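Local coordinates for protein SusD homolog (Bacteroides thetaiotaomicron, PDB 3SGH) that probably binds sugars as a SusD-like lipoprotein of the outer membrane, helping the gut bacterium take up glycans, at residues C41-F46 with N424-F429; F58-F63 with A440-N445; A64-S69 with R452-L457; A68-N73 with F459-Y464. All blocks are in the same frame, centred on the assembly; numbering follows the deposited sequence.

Contact 1: C41-F46 with N424-F429; sequences CMWASF and NGWADF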
# COMPACT_ATOMS: atom_id res chain seq x y z
N CYS A 41 -9.22 3.53 -2.89
CA CYS A 41 -10.56 2.93 -2.75
C CYS A 41 -11.11 2.14 -3.93
O CYS A 41 -12.35 1.94 -4.01
CB CYS A 41 -11.58 4.03 -2.41
SG CYS A 41 -11.18 5.17 -1.01
N MSE A 42 -10.24 1.63 -4.80
CA MSE A 42 -10.66 0.90 -6.00
C MSE A 42 -9.97 -0.47 -6.01
O MSE A 42 -10.42 -1.40 -5.32
CB MSE A 42 -10.37 1.71 -7.30
CG MSE A 42 -11.23 2.98 -7.46
SE MSE A 42 -13.16 2.70 -7.62
CE MSE A 42 -13.32 2.38 -9.54
N TRP A 43 -8.88 -0.59 -6.76
CA TRP A 43 -8.09 -1.81 -6.70
C TRP A 43 -7.57 -2.06 -5.30
O TRP A 43 -7.20 -3.19 -4.96
CB TRP A 43 -6.92 -1.84 -7.72
CG TRP A 43 -6.01 -0.65 -7.60
CD1 TRP A 43 -6.05 0.47 -8.35
CD2 TRP A 43 -4.97 -0.45 -6.63
NE1 TRP A 43 -5.12 1.37 -7.91
CE2 TRP A 43 -4.44 0.83 -6.85
CE3 TRP A 43 -4.45 -1.22 -5.57
CZ2 TRP A 43 -3.42 1.39 -6.05
CZ3 TRP A 43 -3.42 -0.66 -4.78
CH2 TRP A 43 -2.91 0.61 -5.04
N ALA A 44 -7.52 -1.03 -4.46
CA ALA A 44 -7.09 -1.19 -3.06
C ALA A 44 -7.85 -2.26 -2.30
O ALA A 44 -7.37 -2.77 -1.28
CB ALA A 44 -7.19 0.16 -2.32
N SER A 45 -9.09 -2.56 -2.73
CA SER A 45 -9.85 -3.60 -2.09
C SER A 45 -9.14 -4.97 -2.14
O SER A 45 -9.42 -5.84 -1.32
CB SER A 45 -11.27 -3.69 -2.66
OG SER A 45 -11.97 -2.47 -2.43
N PHE A 46 -8.21 -5.14 -3.06
CA PHE A 46 -7.41 -6.35 -3.09
C PHE A 46 -6.47 -6.50 -1.89
O PHE A 46 -5.87 -7.57 -1.72
CB PHE A 46 -6.55 -6.43 -4.38
CG PHE A 46 -7.34 -6.33 -5.66
CD1 PHE A 46 -8.66 -6.75 -5.73
CD2 PHE A 46 -6.74 -5.84 -6.79
CE1 PHE A 46 -9.39 -6.64 -6.89
CE2 PHE A 46 -7.46 -5.73 -8.02
CZ PHE A 46 -8.75 -6.11 -8.07
N ASN A 424 -0.23 -2.52 0.73
CA ASN A 424 0.54 -3.48 1.54
C ASN A 424 -0.02 -4.89 1.49
O ASN A 424 0.72 -5.89 1.24
CB ASN A 424 0.63 -3.05 3.00
CG ASN A 424 1.41 -4.02 3.81
OD1 ASN A 424 2.60 -4.21 3.57
ND2 ASN A 424 0.75 -4.69 4.76
N GLY A 425 -1.31 -5.00 1.74
CA GLY A 425 -1.94 -6.32 1.74
C GLY A 425 -1.82 -7.06 0.41
O GLY A 425 -1.44 -8.23 0.38
N TRP A 426 -2.15 -6.37 -0.68
CA TRP A 426 -2.17 -6.99 -2.00
C TRP A 426 -0.75 -7.37 -2.41
O TRP A 426 -0.54 -8.43 -3.02
CB TRP A 426 -2.78 -6.05 -3.00
CG TRP A 426 -3.00 -6.68 -4.32
CD1 TRP A 426 -3.22 -8.00 -4.59
CD2 TRP A 426 -3.11 -5.99 -5.56
NE1 TRP A 426 -3.41 -8.17 -5.91
CE2 TRP A 426 -3.34 -6.96 -6.54
CE3 TRP A 426 -3.00 -4.65 -5.94
CZ2 TRP A 426 -3.46 -6.65 -7.90
CZ3 TRP A 426 -3.15 -4.32 -7.28
CH2 TRP A 426 -3.40 -5.34 -8.24
N ALA A 427 0.20 -6.51 -2.09
CA ALA A 427 1.59 -6.77 -2.44
C ALA A 427 2.15 -7.97 -1.66
O ALA A 427 2.71 -8.90 -2.27
CB ALA A 427 2.46 -5.55 -2.21
N ASP A 428 1.96 -7.99 -0.35
CA ASP A 428 2.43 -9.13 0.49
C ASP A 428 1.70 -10.41 0.11
O ASP A 428 2.32 -11.51 0.05
CB ASP A 428 2.32 -8.84 2.01
CG ASP A 428 3.42 -7.88 2.53
OD1 ASP A 428 4.32 -7.48 1.75
OD2 ASP A 428 3.39 -7.55 3.75
N PHE A 429 0.42 -10.34 -0.21
CA PHE A 429 -0.29 -11.54 -0.62
C PHE A 429 0.30 -12.09 -1.98
O PHE A 429 0.52 -13.29 -2.13
CB PHE A 429 -1.79 -11.32 -0.71
CG PHE A 429 -2.52 -12.52 -1.30
CD1 PHE A 429 -2.73 -13.66 -0.54
CD2 PHE A 429 -2.90 -12.52 -2.63
CE1 PHE A 429 -3.34 -14.77 -1.09
CE2 PHE A 429 -3.52 -13.63 -3.21
CZ PHE A 429 -3.74 -14.76 -2.42
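Trp426 sends its indole toward the loop 41-46 with CG anti to the backbone N (chi1 -172°), while Phe46 holds CG beside its own backbone N, and the two side chains run side by side, pointing the same way. Phe46 then meets the indole twice. Its CB sits 3.6 Å from the centroid of the five-membered ring of Trp426, almost on the ring normal, a CH-pi contact. Farther out, the edge of the phenyl turns onto the six-membered ring in an edge-to-face pair, planes at 65°, with Phe46 CD2 3.6 Å from Trp426 CZ2. Trp43 completes this aromatic cluster, its side chain running across Trp426 at about a right angle, and Trp43 CE3 comes to 3.7 Å from Trp426 CE3. The six-membered rings of Trp43 and Trp426 have centroids 5.9 Å apart and planes at 37°. The cluster lies deep in the SusD-like alpha-alpha superhelix, joining the short 3-10 segment that follows helix 33-40 to the first turns of helix 424-432, far apart in sequence. All three rings are buried, and both indole N-H groups are satisfied outside the pair, Trp43 NE1 by Ser76 OG and Trp426 NE1 by Gln454 O. The Trp426 ring also takes a cation-pi contact from Arg430, and Leu119 of helix 100-120 packs against both tryptophans.

Contact 2: F58-F63 with A440-N445; sequences FGKNIF and ATESMN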
# COMPACT_ATOMS: atom_id res chain seq x y z
N PHE A 58 -21.83 -0.69 -14.01
CA PHE A 58 -21.14 -1.79 -14.71
C PHE A 58 -21.48 -3.19 -14.19
O PHE A 58 -20.94 -4.17 -14.69
CB PHE A 58 -19.63 -1.66 -14.57
CG PHE A 58 -18.99 -0.55 -15.39
CD1 PHE A 58 -19.31 -0.37 -16.72
CD2 PHE A 58 -18.03 0.28 -14.83
CE1 PHE A 58 -18.68 0.62 -17.48
CE2 PHE A 58 -17.39 1.27 -15.58
CZ PHE A 58 -17.71 1.44 -16.89
N GLY A 59 -22.33 -3.26 -13.16
CA GLY A 59 -22.61 -4.54 -12.50
C GLY A 59 -21.33 -5.14 -11.91
O GLY A 59 -20.66 -4.48 -11.15
N LYS A 60 -20.99 -6.36 -12.28
CA LYS A 60 -19.81 -7.04 -11.77
C LYS A 60 -18.54 -6.86 -12.64
O LYS A 60 -17.50 -7.45 -12.35
CB LYS A 60 -20.10 -8.53 -11.58
CG LYS A 60 -21.17 -8.74 -10.53
CD LYS A 60 -21.39 -10.24 -10.18
CE LYS A 60 -22.44 -10.42 -9.09
NZ LYS A 60 -22.75 -11.83 -8.88
N ASN A 61 -18.65 -6.06 -13.70
CA ASN A 61 -17.47 -5.74 -14.53
C ASN A 61 -16.76 -4.53 -13.94
O ASN A 61 -16.73 -3.43 -14.51
CB ASN A 61 -17.86 -5.56 -15.99
CG ASN A 61 -18.18 -6.88 -16.63
OD1 ASN A 61 -17.36 -7.80 -16.59
ND2 ASN A 61 -19.42 -7.04 -17.14
N ILE A 62 -16.15 -4.80 -12.81
CA ILE A 62 -15.48 -3.79 -11.97
C ILE A 62 -14.29 -4.43 -11.30
O ILE A 62 -14.12 -5.67 -11.37
CB ILE A 62 -16.44 -3.16 -10.90
CG1 ILE A 62 -17.04 -4.22 -9.98
CG2 ILE A 62 -17.57 -2.29 -11.58
CD1 ILE A 62 -18.00 -3.69 -8.92
N PHE A 63 -13.43 -3.62 -10.68
CA PHE A 63 -12.21 -4.14 -10.06
C PHE A 63 -12.50 -5.29 -9.10
O PHE A 63 -11.72 -6.23 -9.01
CB PHE A 63 -11.47 -3.03 -9.26
CG PHE A 63 -10.39 -2.32 -10.04
CD1 PHE A 63 -9.32 -3.02 -10.56
CD2 PHE A 63 -10.44 -0.95 -10.23
CE1 PHE A 63 -8.31 -2.37 -11.26
CE2 PHE A 63 -9.42 -0.32 -10.89
CZ PHE A 63 -8.37 -1.03 -11.42
N ALA A 440 -12.87 -12.23 -4.25
CA ALA A 440 -14.21 -12.04 -4.73
C ALA A 440 -14.99 -13.36 -4.62
O ALA A 440 -14.40 -14.46 -4.68
CB ALA A 440 -14.15 -11.57 -6.20
N THR A 441 -16.32 -13.25 -4.53
CA THR A 441 -17.18 -14.42 -4.64
C THR A 441 -17.02 -15.11 -6.01
O THR A 441 -17.21 -16.33 -6.13
CB THR A 441 -18.67 -14.09 -4.38
OG1 THR A 441 -19.11 -13.07 -5.30
CG2 THR A 441 -18.87 -13.67 -2.90
N GLU A 442 -16.70 -14.36 -7.05
CA GLU A 442 -16.44 -14.94 -8.36
C GLU A 442 -15.52 -14.02 -9.13
O GLU A 442 -15.51 -12.81 -8.89
CB GLU A 442 -17.73 -15.14 -9.15
CG GLU A 442 -18.35 -13.86 -9.64
CD GLU A 442 -19.72 -14.07 -10.31
OE1 GLU A 442 -19.79 -14.08 -11.56
OE2 GLU A 442 -20.70 -14.23 -9.59
N SER A 443 -14.80 -14.58 -10.09
CA SER A 443 -14.05 -13.81 -11.04
C SER A 443 -14.87 -13.60 -12.29
O SER A 443 -15.44 -14.54 -12.85
CB SER A 443 -12.73 -14.48 -11.39
OG SER A 443 -12.09 -13.81 -12.48
N MSE A 444 -14.85 -12.37 -12.77
CA MSE A 444 -15.47 -11.98 -14.04
C MSE A 444 -14.44 -11.83 -15.19
O MSE A 444 -14.75 -11.30 -16.29
CB MSE A 444 -16.26 -10.68 -13.85
CG MSE A 444 -17.46 -10.77 -12.95
SE MSE A 444 -18.88 -11.73 -13.85
CE MSE A 444 -19.40 -10.33 -15.06
N ASN A 445 -13.23 -12.34 -14.93
CA ASN A 445 -12.11 -12.28 -15.87
C ASN A 445 -11.60 -13.70 -16.09
O ASN A 445 -11.27 -14.40 -15.15
CB ASN A 445 -11.00 -11.42 -15.28
CG ASN A 445 -9.86 -11.14 -16.26
OD1 ASN A 445 -8.96 -11.95 -16.46
ND2 ASN A 445 -9.88 -9.97 -16.86
O HOH W 1 -20.96 -13.81 -7.19
O HOH W 2 -17.06 -10.54 -17.65
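Lys60 NZ and Glu442 OE2 form a salt bridge of 3.2 Å that ties the two loops together at the surface. The ammonium comes to OE2 from above the carboxylate plane, 57° out of it, and the two side chains cross at about a right angle. Lys60 gets there with an extended chain beyond CG. A water joins the same site: it accepts from Lys60 NZ and donates to Thr441 OG1, 2.7 Å away. The approach of this water to Glu442 OE2, modelled at 2.5 Å, is too short to be taken at face value. Lys60 NZ has a further partner in Ala290 O, so the charge is held by several groups. A second water links the loops at the Asn61 end, giving a hydrogen to Asn61 OD1 and another to Met444 O; Asn61 OD1 also accepts from Asn67 ND2. Between these polar ends lies the selenomethionine Met444, whose chain, bent at chi2 and chi3, brings CE to 3.6 Å from Asn61 OD1. Nearer its backbone, Met444 CG rests 3.4 Å from Lys60 O and also packs on Lys60 CB. The type II' turn from Phe58 to Asn61 belongs to the loop between strand 50-52 and helix 70-73, and its partner belongs to the long loop joining helix 424-432 to helix 461-466.

Contact 3: A64-S69 with R452-L457; sequences AYYNAS and RGQRRL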
# COMPACT_ATOMS: atom_id res chain seq x y z
N ALA A 64 -13.59 -5.20 -8.34
CA ALA A 64 -13.80 -6.15 -7.22
C ALA A 64 -13.88 -7.58 -7.70
O ALA A 64 -13.58 -8.49 -6.94
CB ALA A 64 -15.05 -5.79 -6.39
N TYR A 65 -14.32 -7.76 -8.96
CA TYR A 65 -14.40 -9.10 -9.56
C TYR A 65 -13.33 -9.30 -10.66
O TYR A 65 -13.43 -10.18 -11.54
CB TYR A 65 -15.81 -9.35 -10.11
CG TYR A 65 -16.97 -9.03 -9.18
CD1 TYR A 65 -17.47 -7.76 -9.08
CD2 TYR A 65 -17.61 -10.04 -8.44
CE1 TYR A 65 -18.58 -7.47 -8.30
CE2 TYR A 65 -18.67 -9.78 -7.66
CZ TYR A 65 -19.18 -8.48 -7.58
OH TYR A 65 -20.29 -8.17 -6.81
N TYR A 66 -12.32 -8.43 -10.62
CA TYR A 66 -11.12 -8.55 -11.42
C TYR A 66 -11.35 -8.23 -12.87
O TYR A 66 -10.63 -8.72 -13.69
CB TYR A 66 -10.50 -9.95 -11.29
CG TYR A 66 -10.47 -10.53 -9.88
CD1 TYR A 66 -10.15 -9.75 -8.77
CD2 TYR A 66 -10.81 -11.85 -9.67
CE1 TYR A 66 -10.16 -10.31 -7.49
CE2 TYR A 66 -10.81 -12.40 -8.39
CZ TYR A 66 -10.47 -11.65 -7.32
OH TYR A 66 -10.52 -12.23 -6.05
N ASN A 67 -12.35 -7.41 -13.18
CA ASN A 67 -12.62 -7.11 -14.58
C ASN A 67 -13.03 -5.64 -14.79
O ASN A 67 -14.09 -5.34 -15.38
CB ASN A 67 -13.67 -8.06 -15.13
CG ASN A 67 -13.61 -8.19 -16.62
OD1 ASN A 67 -12.54 -8.43 -17.18
ND2 ASN A 67 -14.76 -8.03 -17.30
N ALA A 68 -12.19 -4.74 -14.31
CA ALA A 68 -12.41 -3.30 -14.49
C ALA A 68 -12.42 -2.86 -15.94
O ALA A 68 -11.72 -3.42 -16.81
CB ALA A 68 -11.35 -2.48 -13.75
N SER A 69 -13.17 -1.80 -16.17
CA SER A 69 -13.15 -1.03 -17.40
C SER A 69 -11.77 -0.48 -17.69
O SER A 69 -10.94 -0.36 -16.81
CB SER A 69 -14.13 0.14 -17.31
OG SER A 69 -13.69 1.10 -16.36
N ARG A 452 -6.05 -16.87 -6.48
CA ARG A 452 -4.91 -15.97 -6.53
C ARG A 452 -5.29 -14.51 -6.78
O ARG A 452 -4.46 -13.62 -6.55
CB ARG A 452 -3.95 -16.44 -7.63
CG ARG A 452 -3.52 -17.92 -7.38
CD ARG A 452 -2.50 -18.40 -8.32
NE ARG A 452 -1.20 -17.77 -8.16
CZ ARG A 452 -0.58 -17.00 -9.06
NH1 ARG A 452 -1.13 -16.71 -10.24
NH2 ARG A 452 0.62 -16.54 -8.81
N GLY A 453 -6.51 -14.31 -7.27
CA GLY A 453 -7.04 -12.98 -7.51
C GLY A 453 -6.42 -12.29 -8.73
O GLY A 453 -5.72 -12.92 -9.54
N GLN A 454 -6.67 -10.99 -8.83
CA GLN A 454 -6.05 -10.15 -9.86
C GLN A 454 -4.58 -9.99 -9.51
O GLN A 454 -4.25 -9.84 -8.36
CB GLN A 454 -6.74 -8.78 -9.94
CG GLN A 454 -6.12 -7.89 -11.02
CD GLN A 454 -7.08 -6.85 -11.59
OE1 GLN A 454 -8.31 -6.93 -11.40
NE2 GLN A 454 -6.51 -5.86 -12.33
N ARG A 455 -3.70 -10.07 -10.50
CA ARG A 455 -2.27 -10.16 -10.25
C ARG A 455 -1.53 -8.83 -10.57
O ARG A 455 -0.44 -8.60 -10.06
CB ARG A 455 -1.70 -11.33 -11.00
CG ARG A 455 -2.37 -12.64 -10.70
CD ARG A 455 -2.38 -13.05 -9.21
NE ARG A 455 -1.02 -13.23 -8.67
CZ ARG A 455 -0.71 -13.54 -7.41
NH1 ARG A 455 -1.65 -13.67 -6.48
NH2 ARG A 455 0.55 -13.73 -7.04
N ARG A 456 -2.15 -7.99 -11.39
CA ARG A 456 -1.61 -6.70 -11.82
C ARG A 456 -2.68 -5.86 -12.51
O ARG A 456 -3.72 -6.37 -12.94
CB ARG A 456 -0.44 -6.88 -12.80
CG ARG A 456 -0.80 -7.40 -14.16
CD ARG A 456 0.40 -7.70 -15.02
NE ARG A 456 0.87 -6.48 -15.68
CZ ARG A 456 0.41 -6.03 -16.84
NH1 ARG A 456 -0.60 -6.66 -17.47
NH2 ARG A 456 0.91 -4.92 -17.37
N LEU A 457 -2.41 -4.56 -12.65
CA LEU A 457 -3.16 -3.72 -13.57
C LEU A 457 -2.47 -3.80 -14.95
O LEU A 457 -1.30 -4.11 -15.03
CB LEU A 457 -3.20 -2.28 -13.06
CG LEU A 457 -4.32 -1.96 -12.06
CD1 LEU A 457 -4.37 -2.94 -10.89
CD2 LEU A 457 -4.16 -0.51 -11.57
O HOH W 3 -9.72 -5.25 -12.97
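Gln454 OE1 takes a hydrogen bond from a water and also lies against Tyr66 CA. The water donates to it at 2.7 Å and in turn accepts from Ala68 N at 2.9 Å, making a one-water bridge between side-chain amide and backbone. The contact of Gln454 OE1 with Tyr66 CA is close, at 3.2 Å. The other end of the amide is tied within its own segment: Gln454 NE2 donates to Arg456 O (2.9 Å, N-H...acceptor angle 161°), and the donor stands above that carbonyl plane. Together these bonds fix the rotation of the amide. Its position follows from a CG anti to the backbone N and an extended chain, which slides past Tyr66 in the opposite direction, with ring and amide planes 82° apart. Gly453 and the start of Gln454 cover one face of the phenol: Gly453 CA makes a CH-pi contact 4.1 Å from the centroid of the Tyr66 ring, and Gln454 CB touches Tyr66 CD1 at 3.7 Å. At the far end of the ring, Tyr66 OH bonds to Ala440 N. Around Gly453 and Gln454, Arg455 NH1 reaches back to Arg452 O at 2.8 Å, a side chain to backbone bond that brings the guanidinium to the start of the segment, while Asp488 forms salt bridges with both arginines. Ring-face packing and a water bridge thus join two irregular loops of the SusD-like fold, one leading into helix 70-73 and the other into helix 461-466.

Contact 4: A68-N73 with F459-Y464; sequences ASEGHN and FTRSEY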
# COMPACT_ATOMS: atom_id res chain seq x y z
N ALA A 68 -12.19 -4.74 -14.31
CA ALA A 68 -12.41 -3.30 -14.49
C ALA A 68 -12.42 -2.86 -15.94
O ALA A 68 -11.72 -3.42 -16.81
CB ALA A 68 -11.35 -2.48 -13.75
N SER A 69 -13.17 -1.80 -16.17
CA SER A 69 -13.15 -1.03 -17.40
C SER A 69 -11.77 -0.48 -17.69
O SER A 69 -10.94 -0.36 -16.81
CB SER A 69 -14.13 0.14 -17.31
OG SER A 69 -13.69 1.10 -16.36
N GLU A 70 -11.51 -0.12 -18.94
CA GLU A 70 -10.25 0.52 -19.30
C GLU A 70 -10.04 1.79 -18.49
O GLU A 70 -8.95 2.01 -18.01
CB GLU A 70 -10.23 0.86 -20.77
CG GLU A 70 -10.21 -0.39 -21.67
CD GLU A 70 -10.12 -0.08 -23.18
OE1 GLU A 70 -10.06 1.11 -23.56
OE2 GLU A 70 -10.15 -1.03 -24.01
N GLY A 71 -11.09 2.62 -18.41
CA GLY A 71 -11.01 3.88 -17.64
C GLY A 71 -10.63 3.69 -16.18
O GLY A 71 -9.78 4.44 -15.65
N HIS A 72 -11.24 2.70 -15.53
CA HIS A 72 -10.92 2.36 -14.15
C HIS A 72 -9.52 1.78 -14.10
O HIS A 72 -8.70 2.24 -13.31
CB HIS A 72 -11.94 1.40 -13.56
CG HIS A 72 -13.24 2.04 -13.29
ND1 HIS A 72 -14.31 1.37 -12.75
CD2 HIS A 72 -13.64 3.33 -13.45
CE1 HIS A 72 -15.32 2.22 -12.61
NE2 HIS A 72 -14.94 3.42 -13.02
N ASN A 73 -9.21 0.83 -14.94
CA ASN A 73 -7.85 0.29 -14.94
C ASN A 73 -6.75 1.39 -15.06
O ASN A 73 -5.80 1.40 -14.31
CB ASN A 73 -7.64 -0.69 -16.08
CG ASN A 73 -6.22 -1.24 -16.11
OD1 ASN A 73 -5.92 -2.22 -15.43
ND2 ASN A 73 -5.35 -0.59 -16.87
N PHE A 459 -1.42 -2.22 -18.87
CA PHE A 459 -0.93 -1.02 -19.54
C PHE A 459 -2.16 -0.20 -20.04
O PHE A 459 -3.24 -0.76 -20.30
CB PHE A 459 -0.00 -1.42 -20.70
CG PHE A 459 1.23 -2.21 -20.28
CD1 PHE A 459 1.91 -1.92 -19.12
CD2 PHE A 459 1.72 -3.21 -21.10
CE1 PHE A 459 3.08 -2.60 -18.77
CE2 PHE A 459 2.88 -3.90 -20.78
CZ PHE A 459 3.55 -3.61 -19.63
N THR A 460 -2.00 1.11 -20.15
CA THR A 460 -3.12 1.98 -20.44
C THR A 460 -3.43 2.18 -21.92
O THR A 460 -2.56 2.05 -22.79
CB THR A 460 -2.88 3.38 -19.86
OG1 THR A 460 -1.81 3.99 -20.59
CG2 THR A 460 -2.58 3.30 -18.33
N ARG A 461 -4.69 2.54 -22.19
CA ARG A 461 -5.10 2.81 -23.56
C ARG A 461 -4.30 3.97 -24.11
O ARG A 461 -3.93 3.96 -25.30
CB ARG A 461 -6.61 3.07 -23.72
CG ARG A 461 -6.98 3.43 -25.22
CD ARG A 461 -8.46 3.38 -25.61
NE ARG A 461 -8.90 1.99 -25.65
CZ ARG A 461 -9.34 1.33 -26.72
NH1 ARG A 461 -9.48 1.90 -27.94
NH2 ARG A 461 -9.66 0.06 -26.54
N SER A 462 -4.02 4.99 -23.28
CA SER A 462 -3.30 6.17 -23.80
C SER A 462 -1.88 5.79 -24.26
O SER A 462 -1.34 6.37 -25.21
CB SER A 462 -3.30 7.32 -22.77
OG SER A 462 -2.39 7.04 -21.71
N GLU A 463 -1.30 4.80 -23.62
CA GLU A 463 0.02 4.32 -24.04
C GLU A 463 -0.03 3.50 -25.34
O GLU A 463 0.86 3.62 -26.21
CB GLU A 463 0.68 3.56 -22.90
CG GLU A 463 1.15 4.52 -21.80
CD GLU A 463 2.42 5.25 -22.21
OE1 GLU A 463 3.46 4.58 -22.27
OE2 GLU A 463 2.37 6.48 -22.48
N TYR A 464 -1.03 2.63 -25.46
CA TYR A 464 -1.21 1.93 -26.73
C TYR A 464 -1.46 2.90 -27.90
O TYR A 464 -1.07 2.64 -29.03
CB TYR A 464 -2.33 0.89 -26.63
CG TYR A 464 -1.94 -0.40 -25.94
CD1 TYR A 464 -1.24 -1.40 -26.63
CD2 TYR A 464 -2.29 -0.64 -24.62
CE1 TYR A 464 -0.89 -2.58 -26.01
CE2 TYR A 464 -1.97 -1.83 -23.98
CZ TYR A 464 -1.27 -2.81 -24.69
OH TYR A 464 -0.93 -4.00 -24.10
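Glu70 and Arg461 face each other from the first turns of two short helices, 70-73 and 461-466, in a salt bridge between helix starts at the surface of the SusD-like fold. The charged pair is side-on: Arg461 offers NE and NH2, one to each carboxylate oxygen, and the two flat groups are nearly coplanar at 20°. Arg461 NH2 meets the syn lone pair of Glu70 OE2 at 2.8 Å with an N-H...acceptor angle of 156°. The companion approach, Arg461 NE to Glu70 OE1, is modelled at 2.5 Å, shorter than such bonds usually are, so its exact length is doubtful. Arg461 reaches over with CG anti to the backbone N (chi1 177°) and a bend at chi3, and Glu70 with an extended chain. Both residues are exposed.

Capping bonds form the second kind. Ser69 at one N-cap accepts from His72 N through its OG at 3.0 Å, and Thr460 at the other accepts from Glu463 N through OG1 at 3.2 Å. The acidic Glu70 in the first turn would probably suit the dipole of its own helix. Asp74 extends the polar link, its OD2 accepting from Arg461 N.

Closer to the interior, at buried Asn73 and Phe459, the approach is looser. The amide of Asn73 spends its ND2 on a hydrogen bond to Arg458 O. Phe459 O merely lies near, 4.0 Å from Asn73 ND2 and too far to be bonded to it.

In the fold
All four contacts bring the chain from about residue 41 to 73 against the stretch from 424 to 464; their order along both is the same, and neighbouring contacts touch. Contact 1 is buried, with its centre about 7 Å from the centre of the chain, and is purely aromatic. The centres of contacts 2 and 4 lie about 22 and 21 Å from the centre of the chain. Contact 2 is a surface contact joining a salt bridge, waters and selenomethionine packing; contact 4 is partly buried, with an exposed ion pair between helix starts. Contact 3, also partly buried, mixes a water bridge with ring packing; it touches contact 1 through Gln454 and shares Ala68 and Ser69 with contact 4.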